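Local atomic coordinates of metallo-carboxypeptidase (Pseudomonas aeruginosa, PDB entry 4A39), a protein that probably acts as a zinc-dependent carboxypeptidase of the M14 family, a bacterial model for the mammalian cytosolic carboxypeptidases. Residues Q178-P181 with G182-M185; Q258-M261 with K262-G265. All coordinates share one frame; numbering follows the deposited sequence.

Interaction 1. Residues Q178-P181 with G182-M185; sequences QQHP and GEHM. With ZN (zinc ion), chain C; GEM ((2-guanidinoethylmercapto)succinic acid), chain D.
The side chains of H180 and E183 run alongside each other in one direction and close on a single zinc ion. H180 ND1 binds the zinc ion at 2.1 Å. E183 chelates with both carboxylate oxygens, OE1 at 2.2 Å and OE2 at 2.4 Å from the zinc, its plane turned 63° from the imidazole. In both residues CG stands opposite the carbonyl carbon, and from there the extended glutamate chain carries its carboxylate level with the ring. This is the HxxE zinc motif of M14 carboxypeptidases, wound here on a type I turn: E183 N donates to H180 O at 3.1 Å. H273 adds the third protein ligand, and O13 of the bound (2-guanidinoethylmercapto)succinic acid (GEM) also coordinates the metal. In the second shell D238 takes the hydrogen bond of H180 NE2, which should fix the ring's rotation, and E183 OE1 accepts from G274 N. Behind the turn, the Q178 amide reaches across to H184: NE2 lies over the middle of the H184 ring, 3.6 Å above its plane, with amide and ring 54° apart. The same NE2 donates to P181 O at 3.0 Å, approaching from above the carbonyl plane, while H184 ND1 is hydrogen-bonded to the backbone of Y126.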
loop_
_atom_site.group_PDB
_atom_site.type_symbol
_atom_site.label_atom_id
_atom_site.label_comp_id
_atom_site.label_asym_id
_atom_site.label_seq_id
_atom_site.Cartn_x
_atom_site.Cartn_y
_atom_site.Cartn_z
ATOM N N GLN A 178 -2.831 2.854 -1.675
ATOM C CA GLN A 178 -1.712 3.137 -2.563
ATOM C C GLN A 178 -1.606 4.514 -3.207
ATOM O O GLN A 178 -1.404 4.624 -4.418
ATOM C CB GLN A 178 -1.637 2.039 -3.643
ATOM C CG GLN A 178 -0.217 1.496 -3.875
ATOM C CD GLN A 178 -0.194 0.221 -4.708
ATOM O OE1 GLN A 178 -0.933 -0.719 -4.432
ATOM N NE2 GLN A 178 0.671 0.179 -5.724
ATOM N N GLN A 179 -1.745 5.566 -2.404
ATOM C CA GLN A 179 -1.574 6.921 -2.926
ATOM C C GLN A 179 -0.133 7.021 -3.427
ATOM O O GLN A 179 0.161 7.754 -4.370
ATOM C CB GLN A 179 -1.791 7.965 -1.840
ATOM C CG GLN A 179 -3.232 8.225 -1.481
ATOM C CD GLN A 179 -3.348 9.454 -0.612
ATOM O OE1 GLN A 179 -3.279 10.585 -1.106
ATOM N NE2 GLN A 179 -3.490 9.246 0.693
ATOM N N HIS A 180 0.767 6.302 -2.763
ATOM C CA HIS A 180 2.175 6.260 -3.159
ATOM C C HIS A 180 2.290 4.955 -3.944
ATOM O O HIS A 180 2.175 3.867 -3.379
ATOM C CB HIS A 180 3.059 6.267 -1.912
ATOM C CG HIS A 180 2.979 7.549 -1.144
ATOM N ND1 HIS A 180 2.818 7.594 0.224
ATOM C CD2 HIS A 180 3.028 8.838 -1.558
ATOM C CE1 HIS A 180 2.770 8.853 0.620
ATOM N NE2 HIS A 180 2.894 9.628 -0.441
ATOM N N PRO A 181 2.525 5.058 -5.265
ATOM C CA PRO A 181 2.636 3.916 -6.177
ATOM C C PRO A 181 3.541 2.750 -5.816
ATOM O O PRO A 181 3.225 1.604 -6.139
ATOM C CB PRO A 181 3.022 4.572 -7.502
ATOM C CG PRO A 181 3.844 5.738 -7.063
ATOM C CD PRO A 181 3.006 6.289 -5.922
ATOM N N GLY A 182 4.657 3.028 -5.150
ATOM C CA GLY A 182 5.569 1.953 -4.798
ATOM C C GLY A 182 5.144 1.090 -3.623
ATOM O O GLY A 182 5.752 0.048 -3.363
ATOM N N GLU A 183 4.097 1.501 -2.916
ATOM C CA GLU A 183 3.642 0.758 -1.741
ATOM C C GLU A 183 2.595 -0.285 -2.107
ATOM O O GLU A 183 1.452 -0.245 -1.652
ATOM C CB GLU A 183 3.126 1.760 -0.697
ATOM C CG GLU A 183 4.267 2.595 -0.103
ATOM C CD GLU A 183 3.815 3.886 0.556
ATOM O OE1 GLU A 183 2.664 3.946 1.044
ATOM O OE2 GLU A 183 4.627 4.840 0.598
ATOM N N HIS A 184 3.030 -1.245 -2.919
ATOM C CA HIS A 184 2.175 -2.310 -3.432
ATOM C C HIS A 184 1.444 -3.163 -2.408
ATOM O O HIS A 184 0.426 -3.779 -2.729
ATOM C CB HIS A 184 2.994 -3.185 -4.386
ATOM C CG HIS A 184 3.302 -2.511 -5.687
ATOM N ND1 HIS A 184 2.611 -2.784 -6.848
ATOM C CD2 HIS A 184 4.174 -1.520 -5.992
ATOM C CE1 HIS A 184 3.046 -1.992 -7.813
ATOM N NE2 HIS A 184 3.994 -1.215 -7.321
ATOM N N MET A 185 1.954 -3.214 -1.183
ATOM C CA MET A 185 1.280 -3.974 -0.139
ATOM C C MET A 185 -0.113 -3.390 0.080
ATOM O O MET A 185 -1.028 -4.089 0.510
ATOM C CB MET A 185 2.075 -3.908 1.174
ATOM C CG MET A 185 2.425 -2.489 1.639
ATOM S SD MET A 185 3.906 -1.802 0.859
ATOM C CE MET A 185 5.198 -2.664 1.791
HETATM ZN ZN ZN C . 2.845 6.064 1.654
HETATM C C8 GEM D . 3.203 8.879 5.391
HETATM S S7 GEM D . 1.458 8.333 5.443
HETATM C C6 GEM D . 0.979 8.900 7.115
HETATM C C5 GEM D . 2.125 8.936 8.130
HETATM N N3 GEM D . 3.053 10.033 7.818
HETATM C C1 GEM D . 3.179 11.047 8.672
HETATM N N4 GEM D . 2.453 11.059 9.788
HETATM N N2 GEM D . 4.013 12.049 8.415
HETATM C C9 GEM D . 3.458 9.839 4.227
HETATM O O14 GEM D . 2.471 10.206 3.549
HETATM O O15 GEM D . 4.641 10.188 4.038
HETATM C C10 GEM D . 4.150 7.679 5.319
HETATM C C11 GEM D . 3.930 6.853 4.049
HETATM O O12 GEM D . 3.754 5.622 4.186
HETATM O O13 GEM D . 3.960 7.470 2.964
HETATM O O HOH W 1 0.262 4.586 -0.352
#

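Interaction 2. Residues Q258-M261 with K262-G265; sequences QQEM and KRHG
The H264 imidazole carries E260 O at its edge, near the ring plane, while R263 CG leans on one face near the border of the ring. H264 CE1 stands centrally on one face of the R263 guanidinium, 3.6 Å from its plane. E260 OE1 approaches that guanidinium obliquely: it is 3.4 Å from R263 NH2 in a salt bridge of charge alone, since the oxygen stands well out of the plane and the two flat groups are 89° apart. The E260 chain bends at chi2 (-58°), which brings its carboxylate round beside the last turn, where OE1 also lies 3.0 Å from H264 CE1. E260 O is gripped twice by one residue, by H264 ND1 at 2.7 Å and by H264 N at 3.0 Å, from opposite faces of the carbonyl plane. The ring bond is fairly straight (163°) and holds the imidazole in place against the backbone. K262 lays its extended chain past Q258 O, with CG 3.1 Å from that oxygen. On the inner side M261 packs on V336 and Y340 of helix 332-340. G265, with positive phi, still donates to M261 O at 2.8 Å as the chain leaves helix 252-264, a glycine-terminated helix C-terminus leading into strand 268-275.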
loop_
_atom_site.group_PDB
_atom_site.type_symbol
_atom_site.label_atom_id
_atom_site.label_comp_id
_atom_site.label_asym_id
_atom_site.label_seq_id
_atom_site.Cartn_x
_atom_site.Cartn_y
_atom_site.Cartn_z
ATOM N N GLN A 258 -12.151 13.641 -2.618
ATOM C CA GLN A 258 -12.691 14.685 -1.752
ATOM C C GLN A 258 -14.096 15.116 -2.171
ATOM O O GLN A 258 -14.928 15.427 -1.322
ATOM C CB GLN A 258 -11.753 15.896 -1.711
ATOM C CG GLN A 258 -10.538 15.677 -0.809
ATOM C CD GLN A 258 -9.762 16.951 -0.521
ATOM O OE1 GLN A 258 -10.332 18.043 -0.471
ATOM N NE2 GLN A 258 -8.457 16.813 -0.302
ATOM N N GLN A 259 -14.368 15.129 -3.471
ATOM C CA GLN A 259 -15.697 15.519 -3.938
ATOM C C GLN A 259 -16.735 14.484 -3.518
ATOM O O GLN A 259 -17.850 14.830 -3.113
ATOM C CB GLN A 259 -15.705 15.676 -5.462
ATOM C CG GLN A 259 -14.920 16.881 -5.961
ATOM C CD GLN A 259 -15.509 18.203 -5.488
ATOM O OE1 GLN A 259 -14.936 19.267 -5.720
ATOM N NE2 GLN A 259 -16.661 18.141 -4.827
ATOM N N GLU A 260 -16.367 13.210 -3.618
ATOM C CA GLU A 260 -17.268 12.127 -3.249
ATOM C C GLU A 260 -17.481 12.106 -1.739
ATOM O O GLU A 260 -18.581 11.812 -1.263
ATOM C CB GLU A 260 -16.708 10.781 -3.722
ATOM C CG GLU A 260 -16.660 10.623 -5.240
ATOM C CD GLU A 260 -18.025 10.775 -5.892
ATOM O OE1 GLU A 260 -19.004 10.208 -5.362
ATOM O OE2 GLU A 260 -18.119 11.450 -6.939
ATOM N N MET A 261 -16.435 12.418 -0.981
ATOM C CA MET A 261 -16.556 12.434 0.473
ATOM C C MET A 261 -17.501 13.545 0.903
ATOM O O MET A 261 -18.347 13.353 1.772
ATOM C CB MET A 261 -15.194 12.646 1.139
ATOM C CG MET A 261 -14.215 11.496 0.975
ATOM S SD MET A 261 -12.682 11.801 1.889
ATOM C CE MET A 261 -12.122 10.113 2.185
ATOM N N LYS A 262 -17.367 14.710 0.289
ATOM C CA LYS A 262 -18.215 15.842 0.638
ATOM C C LYS A 262 -19.690 15.535 0.435
ATOM O O LYS A 262 -20.547 15.982 1.208
ATOM C CB LYS A 262 -17.821 17.065 -0.194
ATOM C CG LYS A 262 -16.483 17.679 0.186
ATOM C CD LYS A 262 -16.081 18.817 -0.747
ATOM C CE LYS A 262 -14.743 19.415 -0.338
ATOM N NZ LYS A 262 -14.239 20.395 -1.339
ATOM N N ARG A 263 -19.981 14.748 -0.594
ATOM C CA ARG A 263 -21.350 14.388 -0.931
ATOM C C ARG A 263 -21.954 13.247 -0.129
ATOM O O ARG A 263 -23.143 13.275 0.184
ATOM C CB ARG A 263 -21.440 14.060 -2.424
ATOM C CG ARG A 263 -22.848 13.837 -2.950
ATOM C CD ARG A 263 -22.923 14.312 -4.382
ATOM N NE ARG A 263 -22.140 13.474 -5.284
ATOM C CZ ARG A 263 -22.556 12.292 -5.718
ATOM N NH1 ARG A 263 -23.729 11.838 -5.318
ATOM N NH2 ARG A 263 -21.823 11.584 -6.566
ATOM N N HIS A 264 -21.156 12.242 0.202
ATOM C CA HIS A 264 -21.708 11.124 0.953
ATOM C C HIS A 264 -21.450 11.131 2.451
ATOM O O HIS A 264 -22.199 10.502 3.199
ATOM C CB HIS A 264 -21.219 9.796 0.368
ATOM C CG HIS A 264 -21.472 9.652 -1.096
ATOM N ND1 HIS A 264 -20.621 10.154 -2.056
ATOM C CD2 HIS A 264 -22.495 9.074 -1.765
ATOM C CE1 HIS A 264 -21.104 9.883 -3.254
ATOM N NE2 HIS A 264 -22.239 9.226 -3.105
ATOM N N GLY A 265 -20.409 11.819 2.903
ATOM C CA GLY A 265 -20.109 11.857 4.329
ATOM C C GLY A 265 -19.110 10.775 4.688
ATOM O O GLY A 265 -18.967 9.791 3.953
#

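How the interactions relate
Both interactions are local and belong to the zinc carboxypeptidase part of the chain, but their centres lie about 23 Å apart and they do not touch. Interaction 1 is wholly buried near the middle of the molecule, in the loop between strand 171-177 and helix 185-196; interaction 2 is partly exposed, at the end of a peripheral helix. In interaction 1 H180 and E183 serve the zinc that the bound ligand also coordinates; in interaction 2 H264 holds the helix backbone and E260 pairs loosely with R263 near the surface. Strands 171-177 and 268-275 are neighbours in the central sheet: residues 178-185 follow the first, residues 258-265 precede the second, which carries the zinc ligand H273.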